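Local coordinates for SusD superfamily protein (PDB 3OTN), which probably binds nutrients, most likely carbohydrates, at the outer membrane of Parabacteroides distasonis, at residues 33-38 against 42-47; 77-82 against 131-136; 369-374 against 380-385. One frame throughout, in Å; residues are numbered along the deposited sequence.

All three contacts are largely buried, yet their chemistry changes with their place in the fold. Interactions 1 and 2 lie nearer the middle of the chain, with centres 12 Å apart, and they touch: Thr44 O of the hairpin probably accepts a hydrogen bond from Trp82 NE1 of helix 79-100 at 2.9 Å, while Leu47 packs on the same indole. Interaction 1 is mostly polar and backbone-led, and its turn end reaches the surface; interaction 2 is carried by apolar and aromatic side chains. Interaction 3 stands apart, about 34 Å from interaction 1 between centres and across the middle of the chain. It joins two successive helices through one buried polar pair.

Interaction 1 (33-38 against 42-47); sequences FNKMTP and CNTILL
Phe33 leads into the first arm of a short beta hairpin, its carbonyl O resting on CG2 of Ile45 at 3.4 Å while its ring turns away to Trp82 and Tyr128. At Asn34 the side chains take over. Its OD1 accepts from ND2 of Asn43 at 2.9 Å; the two amide planes stand 89° apart, and the donor lies above the carbonyl plane instead of on a lone pair. Both chains swing CG opposite the backbone N (chi1 -175° for Asn34, -177° for Asn43), which brings the amides together. The other end of Asn43 is fixed as well, since OD1 takes Ile45 N on a lone pair in an Asx turn, so the amide has little freedom to rotate. Lys35 then bonds Thr44 twice: its N gives to OG1 at 3.2 Å, and its O receives Thr44 N at 3.0 Å. That OG1 also bonds Val32 O, and Lys35 NZ leaves for a salt bridge with Asp85. Met36, a selenomethionine, sits opposite Asn43 in the non-hydrogen-bonded pair and folds back, bringing CE to 3.3 Å from Cys42 O. Thr37 N bonds that same oxygen at 2.8 Å, its CG2 meets CG2 of Thr44, and a water spans Thr37 O and Cys42 N. At Pro38 the carbonyl O comes to 3.6 Å from CB of Cys42.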
ATOM      1  N   PHE A  33      -3.910  -5.505  -5.169  1.00 16.21           N
ATOM      2  CA  PHE A  33      -2.928  -4.765  -4.361  1.00 18.40           C
ATOM      3  C   PHE A  33      -1.489  -5.160  -4.722  1.00 18.71           C
ATOM      4  O   PHE A  33      -0.544  -4.452  -4.342  1.00 15.87           O
ATOM      5  CB  PHE A  33      -3.192  -4.912  -2.846  1.00 18.36           C
ATOM      6  CG  PHE A  33      -4.605  -4.548  -2.446  1.00 18.84           C
ATOM      7  CD1 PHE A  33      -5.135  -3.310  -2.797  1.00 26.13           C
ATOM      8  CD2 PHE A  33      -5.400  -5.431  -1.735  1.00 22.39           C
ATOM      9  CE1 PHE A  33      -6.461  -2.976  -2.484  1.00 27.48           C
ATOM     10  CE2 PHE A  33      -6.724  -5.108  -1.418  1.00 20.70           C
ATOM     11  CZ  PHE A  33      -7.252  -3.886  -1.819  1.00 20.32           C
ATOM     12  N   ASN A  34      -1.330  -6.299  -5.409  1.00 16.13           N
ATOM     13  CA  ASN A  34      -0.021  -6.698  -5.972  1.00 15.46           C
ATOM     14  C   ASN A  34      -0.270  -7.810  -6.946  1.00 16.94           C
ATOM     15  O   ASN A  34      -0.484  -8.967  -6.564  1.00 19.66           O
ATOM     16  CB  ASN A  34       0.945  -7.138  -4.857  1.00 17.23           C
ATOM     17  CG  ASN A  34       2.334  -7.450  -5.361  1.00 17.30           C
ATOM     18  OD1 ASN A  34       2.509  -7.982  -6.442  1.00 22.71           O
ATOM     19  ND2 ASN A  34       3.346  -7.138  -4.536  1.00 16.66           N
ATOM     20  N   LYS A  35      -0.323  -7.457  -8.220  1.00 17.32           N
ATOM     21  CA  LYS A  35      -0.415  -8.453  -9.243  1.00 18.36           C
ATOM     22  C   LYS A  35       0.265  -7.974 -10.509  1.00 17.18           C
ATOM     23  O   LYS A  35       0.332  -6.760 -10.789  1.00 14.23           O
ATOM     24  CB  LYS A  35      -1.875  -8.815  -9.542  1.00 21.46           C
ATOM     25  CG  LYS A  35      -2.704  -7.725 -10.225  1.00 20.73           C
ATOM     26  CD  LYS A  35      -4.064  -8.267 -10.689  1.00 26.92           C
ATOM     27  CE  LYS A  35      -4.507  -7.647 -11.997  1.00 34.22           C
ATOM     28  NZ  LYS A  35      -5.887  -8.081 -12.418  1.00 32.55           N
HETATM   29  N   MSE A  36       0.672  -8.948 -11.311  1.00 17.51           N
HETATM   30  CA  MSE A  36       1.306  -8.681 -12.590  1.00 18.65           C
HETATM   31  C   MSE A  36       0.233  -8.269 -13.597  1.00 18.66           C
HETATM   32  O   MSE A  36      -0.882  -8.824 -13.595  1.00 19.03           O
HETATM   33  CB  MSE A  36       2.049  -9.886 -13.103  1.00 21.59           C
HETATM   34  CG  MSE A  36       3.170 -10.385 -12.192  1.00 19.85           C
HETATM   35 SE   MSE A  36       4.558  -9.130 -11.635  0.75 20.94          SE
HETATM   36  CE  MSE A  36       5.242  -8.628 -13.440  1.00 28.90           C
ATOM     37  N   THR A  37       0.587  -7.299 -14.426  1.00 18.97           N
ATOM     38  CA  THR A  37      -0.310  -6.735 -15.440  1.00 21.56           C
ATOM     39  C   THR A  37       0.335  -6.861 -16.854  1.00 22.29           C
ATOM     40  O   THR A  37       1.493  -7.251 -16.988  1.00 21.83           O
ATOM     41  CB  THR A  37      -0.698  -5.253 -15.083  1.00 22.46           C
ATOM     42  OG1 THR A  37       0.486  -4.465 -14.960  1.00 23.00           O
ATOM     43  CG2 THR A  37      -1.502  -5.181 -13.775  1.00 18.57           C
ATOM     44  N   PRO A  38      -0.421  -6.578 -17.919  1.00 25.03           N
ATOM     45  CA  PRO A  38       0.171  -6.753 -19.275  1.00 28.31           C
ATOM     46  C   PRO A  38       1.346  -5.847 -19.476  1.00 31.18           C
ATOM     47  O   PRO A  38       1.296  -4.705 -19.059  1.00 26.44           O
ATOM     48  CB  PRO A  38      -0.963  -6.337 -20.198  1.00 29.58           C
ATOM     49  CG  PRO A  38      -2.159  -6.704 -19.476  1.00 29.41           C
ATOM     50  CD  PRO A  38      -1.874  -6.440 -17.990  1.00 26.04           C
ATOM     51  N   CYS A  42       5.366  -5.350 -15.418  1.00 21.99           N
ATOM     52  CA  CYS A  42       4.293  -4.398 -15.037  1.00 20.33           C
ATOM     53  C   CYS A  42       3.468  -5.022 -13.908  1.00 17.35           C
ATOM     54  O   CYS A  42       3.115  -6.194 -13.945  1.00 17.09           O
ATOM     55  CB  CYS A  42       3.380  -4.093 -16.239  1.00 23.21           C
ATOM     56  SG  CYS A  42       4.237  -3.161 -17.541  1.00 26.69           S
ATOM     57  N   ASN A  43       3.150  -4.223 -12.918  1.00 15.96           N
ATOM     58  CA  ASN A  43       2.452  -4.693 -11.717  1.00 16.32           C
ATOM     59  C   ASN A  43       1.711  -3.515 -11.184  1.00 16.46           C
ATOM     60  O   ASN A  43       2.216  -2.394 -11.293  1.00 16.21           O
ATOM     61  CB  ASN A  43       3.479  -5.226 -10.711  1.00 14.27           C
ATOM     62  CG  ASN A  43       2.834  -5.817  -9.431  1.00 20.10           C
ATOM     63  OD1 ASN A  43       2.184  -5.115  -8.673  1.00 17.26           O
ATOM     64  ND2 ASN A  43       3.026  -7.129  -9.206  1.00 16.60           N
ATOM     65  N   THR A  44       0.545  -3.776 -10.578  1.00 18.57           N
ATOM     66  CA  THR A  44      -0.310  -2.747 -10.012  1.00 16.93           C
ATOM     67  C   THR A  44       0.413  -1.847  -8.995  1.00 19.21           C
ATOM     68  O   THR A  44       0.070  -0.648  -8.871  1.00 18.16           O
ATOM     69  CB  THR A  44      -1.589  -3.335  -9.370  1.00 17.04           C
ATOM     70  OG1 THR A  44      -1.214  -4.436  -8.519  1.00 16.41           O
ATOM     71  CG2 THR A  44      -2.587  -3.782 -10.433  1.00 14.77           C
ATOM     72  N   ILE A  45       1.396  -2.396  -8.278  1.00 17.29           N
ATOM     73  CA  ILE A  45       2.137  -1.601  -7.290  1.00 16.69           C
ATOM     74  C   ILE A  45       2.890  -0.423  -7.876  1.00 18.22           C
ATOM     75  O   ILE A  45       3.164   0.550  -7.165  1.00 19.85           O
ATOM     76  CB  ILE A  45       3.132  -2.414  -6.420  1.00 17.00           C
ATOM     77  CG1 ILE A  45       4.347  -2.923  -7.219  1.00 18.01           C
ATOM     78  CG2 ILE A  45       2.400  -3.537  -5.657  1.00 16.35           C
ATOM     79  CD1 ILE A  45       5.382  -3.640  -6.308  1.00 17.65           C
ATOM     80  N   LEU A  46       3.200  -0.490  -9.172  1.00 18.66           N
ATOM     81  CA  LEU A  46       3.957   0.567  -9.811  1.00 18.27           C
ATOM     82  C   LEU A  46       3.202   1.878  -9.914  1.00 15.43           C
ATOM     83  O   LEU A  46       3.856   2.932  -9.901  1.00 18.03           O
ATOM     84  CB  LEU A  46       4.470   0.143 -11.196  1.00 17.90           C
ATOM     85  CG  LEU A  46       5.392  -1.057 -11.311  1.00 17.83           C
ATOM     86  CD1 LEU A  46       5.626  -1.407 -12.755  1.00 19.50           C
ATOM     87  CD2 LEU A  46       6.746  -0.862 -10.569  1.00 19.83           C
ATOM     88  N   LEU A  47       1.867   1.829 -10.015  1.00 18.87           N
ATOM     89  CA  LEU A  47       1.044   3.046 -10.132  1.00 19.25           C
ATOM     90  C   LEU A  47       1.299   4.001  -8.981  1.00 19.14           C
ATOM     91  O   LEU A  47       1.353   5.225  -9.176  1.00 16.96           O
ATOM     92  CB  LEU A  47      -0.471   2.723 -10.166  1.00 19.80           C
ATOM     93  CG  LEU A  47      -1.436   3.920 -10.391  1.00 19.83           C
ATOM     94  CD1 LEU A  47      -1.214   4.602 -11.755  1.00 23.36           C
ATOM     95  CD2 LEU A  47      -2.917   3.508 -10.259  1.00 15.61           C
TER
HETATM   96  O   HOH W   1       4.065  -7.918 -16.443  1.00 23.03           O

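Interaction 2 (77-82 against 131-136); sequences LYIEDW and RIFGDV
Ile132 and Trp82 make the tight part of this contact, where the start of helix 79-100 meets the end of helix 108-133 in the helical body of the SusD-like fold. The methyl CD1 of Ile132 sits over one face of the indole in a CH-pi contact, 3.9 Å from the centroid of the six-membered ring and 3.6 Å from CE3 of Trp82. The isoleucine gets there by an extended chain (chi2 170°), which carries CD1 to the indole, the two side chains crossing at about a right angle. Its other branch, CG2, lies over the centre of the Phe133 ring, so one residue covers two aromatic faces. Phe133 in turn presents its edge to the first segment: CE1 lies 4.0 Å from CB of Ile79, and CZ is 3.6 Å from Ile79 O.

Elsewhere the fit slackens. CZ of Phe133 comes only to 4.3 Å from CB of Trp82, and the backbones stay well apart, with Ile79 CA and Ile132 CA 8.7 Å from each other. At partly exposed Glu80 the CB points away from the second segment, and OE2 bonds Ser468 OG; the chain leaves helix 108-133 at Gly134, whose positive phi favours glycine. Among its neighbours the junction is closed in by further elements of the fold: Trp83 of helix 79-100 meets Phe133 edge-to-face, Leu47 packs on Trp82, the strand residues Thr37 and Cys42 lie against Tyr78, and Val136 reaches back to Trp83 and Tyr87 of helix 79-100.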
ATOM      1  N   LEU A  77      -0.961   2.781 -18.351  1.00 22.53           N
ATOM      2  CA  LEU A  77      -1.037   1.494 -17.699  1.00 21.81           C
ATOM      3  C   LEU A  77      -1.533   1.568 -16.257  1.00 22.39           C
ATOM      4  O   LEU A  77      -1.584   2.644 -15.633  1.00 22.05           O
ATOM      5  CB  LEU A  77       0.342   0.816 -17.759  1.00 22.07           C
ATOM      6  CG  LEU A  77       0.906   0.493 -19.147  1.00 25.71           C
ATOM      7  CD1 LEU A  77       2.280  -0.117 -19.026  1.00 33.98           C
ATOM      8  CD2 LEU A  77      -0.047  -0.427 -19.920  1.00 24.21           C
ATOM      9  N   TYR A  78      -1.888   0.394 -15.733  1.00 22.67           N
ATOM     10  CA  TYR A  78      -2.273   0.153 -14.329  1.00 19.40           C
ATOM     11  C   TYR A  78      -3.652   0.617 -13.931  1.00 19.06           C
ATOM     12  O   TYR A  78      -4.327  -0.067 -13.167  1.00 22.48           O
ATOM     13  CB  TYR A  78      -1.218   0.692 -13.341  1.00 20.56           C
ATOM     14  CG  TYR A  78       0.184   0.488 -13.828  1.00 16.15           C
ATOM     15  CD1 TYR A  78       0.629  -0.783 -14.129  1.00 21.27           C
ATOM     16  CD2 TYR A  78       1.045   1.567 -14.076  1.00 21.64           C
ATOM     17  CE1 TYR A  78       1.885  -1.007 -14.639  1.00 22.59           C
ATOM     18  CE2 TYR A  78       2.358   1.346 -14.593  1.00 20.83           C
ATOM     19  CZ  TYR A  78       2.758   0.039 -14.864  1.00 24.48           C
ATOM     20  OH  TYR A  78       4.016  -0.266 -15.385  1.00 25.46           O
ATOM     21  N   ILE A  79      -4.060   1.809 -14.374  1.00 20.85           N
ATOM     22  CA  ILE A  79      -5.312   2.385 -13.958  1.00 19.25           C
ATOM     23  C   ILE A  79      -6.525   1.470 -14.308  1.00 20.16           C
ATOM     24  O   ILE A  79      -7.468   1.384 -13.531  1.00 19.26           O
ATOM     25  CB  ILE A  79      -5.518   3.858 -14.464  1.00 23.39           C
ATOM     26  CG1 ILE A  79      -5.522   3.927 -15.998  1.00 21.41           C
ATOM     27  CG2 ILE A  79      -4.452   4.820 -13.837  1.00 17.83           C
ATOM     28  CD1 ILE A  79      -5.705   5.305 -16.553  1.00 17.10           C
ATOM     29  N   GLU A  80      -6.501   0.786 -15.448  1.00 18.98           N
ATOM     30  CA  GLU A  80      -7.582  -0.144 -15.809  0.50 19.58           C
ATOM     31  C   GLU A  80      -7.704  -1.280 -14.809  1.00 19.41           C
ATOM     32  O   GLU A  80      -8.804  -1.660 -14.423  1.00 17.67           O
ATOM     33  CB  GLU A  80      -7.361  -0.755 -17.203  0.50 21.14           C
ATOM     34  CG  GLU A  80      -7.830   0.122 -18.292  0.50 15.88           C
ATOM     35  CD  GLU A  80      -7.456  -0.384 -19.664  0.50 20.98           C
ATOM     36  OE1 GLU A  80      -6.241  -0.424 -19.991  0.50 20.98           O
ATOM     37  OE2 GLU A  80      -8.396  -0.682 -20.419  0.50 14.18           O
ATOM     38  N   ASP A  81      -6.556  -1.836 -14.421  1.00 17.26           N
ATOM     39  CA  ASP A  81      -6.511  -2.997 -13.516  1.00 21.19           C
ATOM     40  C   ASP A  81      -7.051  -2.605 -12.143  1.00 20.14           C
ATOM     41  O   ASP A  81      -7.819  -3.341 -11.536  1.00 15.53           O
ATOM     42  CB  ASP A  81      -5.068  -3.516 -13.389  1.00 19.11           C
ATOM     43  CG  ASP A  81      -4.438  -3.794 -14.754  1.00 26.27           C
ATOM     44  OD1 ASP A  81      -4.624  -4.906 -15.252  1.00 25.43           O
ATOM     45  OD2 ASP A  81      -3.843  -2.873 -15.358  1.00 29.11           O
ATOM     46  N   TRP A  82      -6.637  -1.430 -11.683  1.00 19.09           N
ATOM     47  CA  TRP A  82      -7.063  -0.937 -10.398  1.00 18.72           C
ATOM     48  C   TRP A  82      -8.558  -0.685 -10.379  1.00 20.26           C
ATOM     49  O   TRP A  82      -9.217  -1.101  -9.437  1.00 20.19           O
ATOM     50  CB  TRP A  82      -6.323   0.325  -9.973  1.00 18.22           C
ATOM     51  CG  TRP A  82      -5.001   0.099  -9.338  1.00 13.52           C
ATOM     52  CD1 TRP A  82      -3.773   0.182  -9.933  1.00 18.42           C
ATOM     53  CD2 TRP A  82      -4.760  -0.188  -7.969  1.00 15.81           C
ATOM     54  NE1 TRP A  82      -2.776  -0.064  -9.019  1.00 20.06           N
ATOM     55  CE2 TRP A  82      -3.359  -0.298  -7.800  1.00 22.21           C
ATOM     56  CE3 TRP A  82      -5.585  -0.383  -6.869  1.00 13.60           C
ATOM     57  CZ2 TRP A  82      -2.770  -0.569  -6.559  1.00 19.62           C
ATOM     58  CZ3 TRP A  82      -4.998  -0.680  -5.632  1.00 20.31           C
ATOM     59  CH2 TRP A  82      -3.600  -0.738  -5.490  1.00 17.90           C
ATOM     60  N   ARG A 131      -8.905   7.406  -3.262  1.00 19.72           N
ATOM     61  CA  ARG A 131      -7.575   8.043  -3.164  1.00 20.80           C
ATOM     62  C   ARG A 131      -6.870   8.147  -4.515  1.00 20.13           C
ATOM     63  O   ARG A 131      -6.195   9.131  -4.768  1.00 18.02           O
ATOM     64  CB  ARG A 131      -6.685   7.298  -2.172  1.00 20.39           C
ATOM     65  CG  ARG A 131      -7.108   7.558  -0.720  1.00 17.12           C
ATOM     66  CD  ARG A 131      -6.176   6.915   0.265  1.00 23.36           C
ATOM     67  NE  ARG A 131      -6.211   5.464   0.157  1.00 17.62           N
ATOM     68  CZ  ARG A 131      -5.360   4.652   0.767  1.00 21.38           C
ATOM     69  NH1 ARG A 131      -4.397   5.135   1.551  1.00 21.39           N
ATOM     70  NH2 ARG A 131      -5.489   3.346   0.594  1.00 23.56           N
ATOM     71  N   ILE A 132      -7.075   7.140  -5.357  1.00 18.04           N
ATOM     72  CA  ILE A 132      -6.459   7.040  -6.680  1.00 20.04           C
ATOM     73  C   ILE A 132      -7.180   7.911  -7.694  1.00 19.68           C
ATOM     74  O   ILE A 132      -6.524   8.655  -8.422  1.00 20.57           O
ATOM     75  CB  ILE A 132      -6.410   5.540  -7.173  1.00 19.91           C
ATOM     76  CG1 ILE A 132      -5.471   4.743  -6.272  1.00 21.59           C
ATOM     77  CG2 ILE A 132      -5.929   5.426  -8.659  1.00 15.95           C
ATOM     78  CD1 ILE A 132      -5.510   3.194  -6.472  1.00 18.00           C
ATOM     79  N   PHE A 133      -8.519   7.803  -7.734  1.00 16.47           N
ATOM     80  CA  PHE A 133      -9.341   8.394  -8.782  1.00 17.16           C
ATOM     81  C   PHE A 133     -10.247   9.512  -8.367  1.00 17.43           C
ATOM     82  O   PHE A 133     -10.843  10.143  -9.241  1.00 20.89           O
ATOM     83  CB  PHE A 133     -10.250   7.298  -9.395  1.00 17.28           C
ATOM     84  CG  PHE A 133      -9.489   6.143  -9.996  1.00 19.33           C
ATOM     85  CD1 PHE A 133      -8.849   6.281 -11.223  1.00 20.43           C
ATOM     86  CD2 PHE A 133      -9.469   4.910  -9.371  1.00 23.17           C
ATOM     87  CE1 PHE A 133      -8.157   5.230 -11.794  1.00 20.82           C
ATOM     88  CE2 PHE A 133      -8.783   3.841  -9.931  1.00 23.89           C
ATOM     89  CZ  PHE A 133      -8.128   3.995 -11.143  1.00 22.48           C
ATOM     90  N   GLY A 134     -10.432   9.732  -7.062  1.00 19.19           N
ATOM     91  CA  GLY A 134     -11.288  10.809  -6.595  1.00 17.96           C
ATOM     92  C   GLY A 134     -12.732  10.349  -6.584  1.00 20.40           C
ATOM     93  O   GLY A 134     -13.027   9.298  -6.035  1.00 20.00           O
ATOM     94  N   ASP A 135     -13.631  11.139  -7.159  1.00 18.39           N
ATOM     95  CA  ASP A 135     -15.041  10.773  -7.235  1.00 20.53           C
ATOM     96  C   ASP A 135     -15.173   9.445  -8.000  1.00 19.84           C
ATOM     97  O   ASP A 135     -14.551   9.287  -9.022  1.00 20.55           O
ATOM     98  CB  ASP A 135     -15.833  11.853  -7.990  1.00 20.36           C
ATOM     99  CG  ASP A 135     -15.962  13.174  -7.226  1.00 23.73           C
ATOM    100  OD1 ASP A 135     -15.426  13.331  -6.121  1.00 21.39           O
ATOM    101  OD2 ASP A 135     -16.610  14.087  -7.778  1.00 25.26           O
ATOM    102  N   VAL A 136     -15.969   8.527  -7.494  1.00 20.54           N
ATOM    103  CA  VAL A 136     -16.203   7.222  -8.136  1.00 19.12           C
ATOM    104  C   VAL A 136     -17.639   6.802  -7.911  1.00 19.95           C
ATOM    105  O   VAL A 136     -18.307   7.343  -6.992  1.00 20.65           O
ATOM    106  CB  VAL A 136     -15.250   6.146  -7.611  1.00 17.02           C
ATOM    107  CG1 VAL A 136     -13.816   6.500  -7.974  1.00 15.72           C
ATOM    108  CG2 VAL A 136     -15.420   5.939  -6.095  1.00 17.39           C
TER

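Interaction 3 (369-374 against 380-385); sequences EAQVNA and QQSIDI. With EDO (1,2-ethanediol), chain S.
Gln371 and Ser382 face each other between helix 360-375 and helix 380-392, two consecutive helices of the RagB/SusD region linked by a short loop. Between residues 369-374 and 380-385 a single hydrogen bond crosses, while Tyr367 and Leu364 add side-chain packing between the helices. The glutamine chain can be followed outward against one oxygen. Its CB lies 3.6 Å from Ser382 OG, and CG passes the same atom at 3.8 Å. A bend at the next bond (chi2 -89°) turns the amide round the hydroxyl, leaving CD at 3.6 Å from Ser382 OG. At the tip, OE1 receives the proton of Ser382 OG over 2.7 Å, the donor lying in the carbonyl plane on a lone pair. The same OE1 takes Asn379 N from the loop, while NE2 gives to Thr377 O and Asp375 OD2. Replacing Gln371 by a leucine would probably leave the Ser382 hydroxyl and Asn379 N without their acceptor and set the loop between the helices free to shift. On another side of the second helix, Gln381 NE2 bonds O1 of a 1,2-ethanediol, probably from the crystallisation liquor, at 2.9 Å. The bond between Gln371 and Ser382 is thus one between neutral groups, and directional: an oxygen probably polarised by two donors and an NH2 held by two acceptors fix the amide's rotation, setting OE1 for the Ser382 hydroxyl.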
ATOM      1  N   GLU A 369       1.350  10.814  14.019  1.00 18.90           N
ATOM      2  CA  GLU A 369       0.880  11.884  13.134  1.00 20.74           C
ATOM      3  C   GLU A 369      -0.466  12.437  13.561  1.00 19.14           C
ATOM      4  O   GLU A 369      -0.622  13.638  13.717  1.00 21.46           O
ATOM      5  CB  GLU A 369       0.871  11.440  11.659  1.00 20.00           C
ATOM      6  CG  GLU A 369       0.452  12.585  10.719  1.00 22.33           C
ATOM      7  CD  GLU A 369       0.671  12.305   9.224  1.00 19.91           C
ATOM      8  OE1 GLU A 369       1.155  11.230   8.878  1.00 22.20           O
ATOM      9  OE2 GLU A 369       0.386  13.207   8.403  1.00 21.90           O
ATOM     10  N   ALA A 370      -1.438  11.562  13.758  1.00 20.73           N
ATOM     11  CA  ALA A 370      -2.766  11.975  14.210  1.00 22.03           C
ATOM     12  C   ALA A 370      -2.726  12.697  15.561  1.00 23.97           C
ATOM     13  O   ALA A 370      -3.426  13.710  15.762  1.00 22.56           O
ATOM     14  CB  ALA A 370      -3.708  10.748  14.297  1.00 21.08           C
ATOM     15  N   GLN A 371      -1.937  12.147  16.492  1.00 25.08           N
ATOM     16  CA  GLN A 371      -1.853  12.663  17.860  1.00 25.60           C
ATOM     17  C   GLN A 371      -1.290  14.078  17.864  1.00 24.65           C
ATOM     18  O   GLN A 371      -1.875  14.977  18.496  1.00 24.51           O
ATOM     19  CB  GLN A 371      -1.016  11.733  18.771  1.00 25.82           C
ATOM     20  CG  GLN A 371      -1.002  12.133  20.227  1.00 28.27           C
ATOM     21  CD  GLN A 371       0.128  13.112  20.563  1.00 27.59           C
ATOM     22  OE1 GLN A 371       1.274  12.879  20.200  1.00 25.51           O
ATOM     23  NE2 GLN A 371      -0.194  14.192  21.264  1.00 25.63           N
ATOM     24  N   VAL A 372      -0.175  14.286  17.162  1.00 24.69           N
ATOM     25  CA  VAL A 372       0.414  15.617  17.124  1.00 27.45           C
ATOM     26  C   VAL A 372      -0.500  16.640  16.419  1.00 26.74           C
ATOM     27  O   VAL A 372      -0.548  17.801  16.812  1.00 26.89           O
ATOM     28  CB  VAL A 372       1.850  15.657  16.541  1.00 26.16           C
ATOM     29  CG1 VAL A 372       1.855  15.466  15.032  1.00 27.43           C
ATOM     30  CG2 VAL A 372       2.496  16.981  16.919  1.00 31.75           C
ATOM     31  N   ASN A 373      -1.219  16.201  15.400  1.00 25.42           N
ATOM     32  CA  ASN A 373      -2.159  17.059  14.690  1.00 26.62           C
ATOM     33  C   ASN A 373      -3.386  17.390  15.544  1.00 27.97           C
ATOM     34  O   ASN A 373      -3.827  18.524  15.566  1.00 29.46           O
ATOM     35  CB  ASN A 373      -2.583  16.405  13.348  1.00 25.42           C
ATOM     36  CG  ASN A 373      -1.649  16.756  12.184  1.00 27.20           C
ATOM     37  OD1 ASN A 373      -1.574  17.907  11.779  1.00 31.75           O
ATOM     38  ND2 ASN A 373      -0.983  15.757  11.619  1.00 25.99           N
ATOM     39  N   ALA A 374      -3.943  16.405  16.247  1.00 29.67           N
ATOM     40  CA  ALA A 374      -5.074  16.670  17.157  1.00 29.92           C
ATOM     41  C   ALA A 374      -4.643  17.569  18.308  1.00 34.85           C
ATOM     42  O   ALA A 374      -5.227  18.637  18.519  1.00 37.89           O
ATOM     43  CB  ALA A 374      -5.668  15.376  17.691  1.00 28.28           C
ATOM     44  N   GLN A 380       4.054  11.405  25.154  1.00 33.26           N
ATOM     45  CA  GLN A 380       5.168  10.477  25.364  1.00 30.74           C
ATOM     46  C   GLN A 380       5.111   9.265  24.434  1.00 29.86           C
ATOM     47  O   GLN A 380       6.155   8.779  24.012  1.00 28.81           O
ATOM     48  CB  GLN A 380       5.277  10.015  26.827  1.00 33.34           C
ATOM     49  CG  GLN A 380       6.607   9.292  27.161  1.00 29.43           C
ATOM     50  CD  GLN A 380       7.820  10.204  26.964  1.00 38.07           C
ATOM     51  OE1 GLN A 380       7.826  11.359  27.408  1.00 33.31           O
ATOM     52  NE2 GLN A 380       8.839   9.697  26.287  1.00 36.89           N
ATOM     53  N   GLN A 381       3.899   8.790  24.124  1.00 28.60           N
ATOM     54  CA  GLN A 381       3.714   7.621  23.262  1.00 28.47           C
ATOM     55  C   GLN A 381       4.266   7.907  21.859  1.00 27.47           C
ATOM     56  O   GLN A 381       4.952   7.069  21.290  1.00 27.35           O
ATOM     57  CB  GLN A 381       2.228   7.239  23.192  1.00 29.00           C
ATOM     58  CG  GLN A 381       1.893   6.047  22.288  1.00 26.14           C
ATOM     59  CD  GLN A 381       2.578   4.769  22.715  1.00 31.01           C
ATOM     60  OE1 GLN A 381       1.982   3.996  23.439  1.00 30.27           O
ATOM     61  NE2 GLN A 381       3.843   4.540  22.277  1.00 25.15           N
ATOM     62  N   SER A 382       4.011   9.113  21.350  1.00 28.46           N
ATOM     63  CA  SER A 382       4.468   9.517  20.008  1.00 24.39           C
ATOM     64  C   SER A 382       5.965   9.714  19.993  1.00 22.56           C
ATOM     65  O   SER A 382       6.632   9.299  19.053  1.00 24.10           O
ATOM     66  CB  SER A 382       3.751  10.796  19.548  1.00 25.52           C
ATOM     67  OG  SER A 382       2.354  10.580  19.404  1.00 29.12           O
ATOM     68  N   ILE A 383       6.494  10.340  21.043  1.00 26.23           N
ATOM     69  CA  ILE A 383       7.930  10.519  21.202  1.00 26.64           C
ATOM     70  C   ILE A 383       8.617   9.158  21.198  1.00 27.05           C
ATOM     71  O   ILE A 383       9.595   8.965  20.482  1.00 25.81           O
ATOM     72  CB  ILE A 383       8.276  11.307  22.488  1.00 27.62           C
ATOM     73  CG1 ILE A 383       7.893  12.787  22.314  1.00 28.91           C
ATOM     74  CG2 ILE A 383       9.786  11.194  22.860  1.00 27.97           C
ATOM     75  CD1 ILE A 383       7.950  13.589  23.595  1.00 27.86           C
ATOM     76  N   ASP A 384       8.085   8.219  21.982  1.00 28.33           N
ATOM     77  CA  ASP A 384       8.660   6.869  22.064  1.00 27.11           C
ATOM     78  C   ASP A 384       8.600   6.144  20.704  1.00 25.33           C
ATOM     79  O   ASP A 384       9.522   5.441  20.356  1.00 25.98           O
ATOM     80  CB  ASP A 384       7.958   6.023  23.155  1.00 25.85           C
ATOM     81  CG  ASP A 384       8.278   6.473  24.568  1.00 29.35           C
ATOM     82  OD1 ASP A 384       9.246   7.233  24.783  1.00 37.85           O
ATOM     83  OD2 ASP A 384       7.546   6.059  25.492  1.00 31.96           O
ATOM     84  N   ILE A 385       7.522   6.321  19.943  1.00 27.23           N
ATOM     85  CA  ILE A 385       7.362   5.686  18.613  1.00 25.50           C
ATOM     86  C   ILE A 385       8.471   6.154  17.648  1.00 25.31           C
ATOM     87  O   ILE A 385       9.169   5.325  17.053  1.00 28.20           O
ATOM     88  CB  ILE A 385       5.938   5.963  18.040  1.00 25.95           C
ATOM     89  CG1 ILE A 385       4.915   5.066  18.736  1.00 24.84           C
ATOM     90  CG2 ILE A 385       5.870   5.818  16.483  1.00 24.56           C
ATOM     91  CD1 ILE A 385       3.459   5.555  18.604  1.00 22.01           C
TER
HETATM   92  C1  EDO S 632       4.665   1.391  21.725  1.00 49.94           C
HETATM   93  O1  EDO S 632       5.542   2.254  22.458  1.00 49.23           O
HETATM   94  C2  EDO S 632       5.464   0.600  20.697  1.00 48.29           C
HETATM   95  O2  EDO S 632       4.855  -0.685  20.510  1.00 57.68           O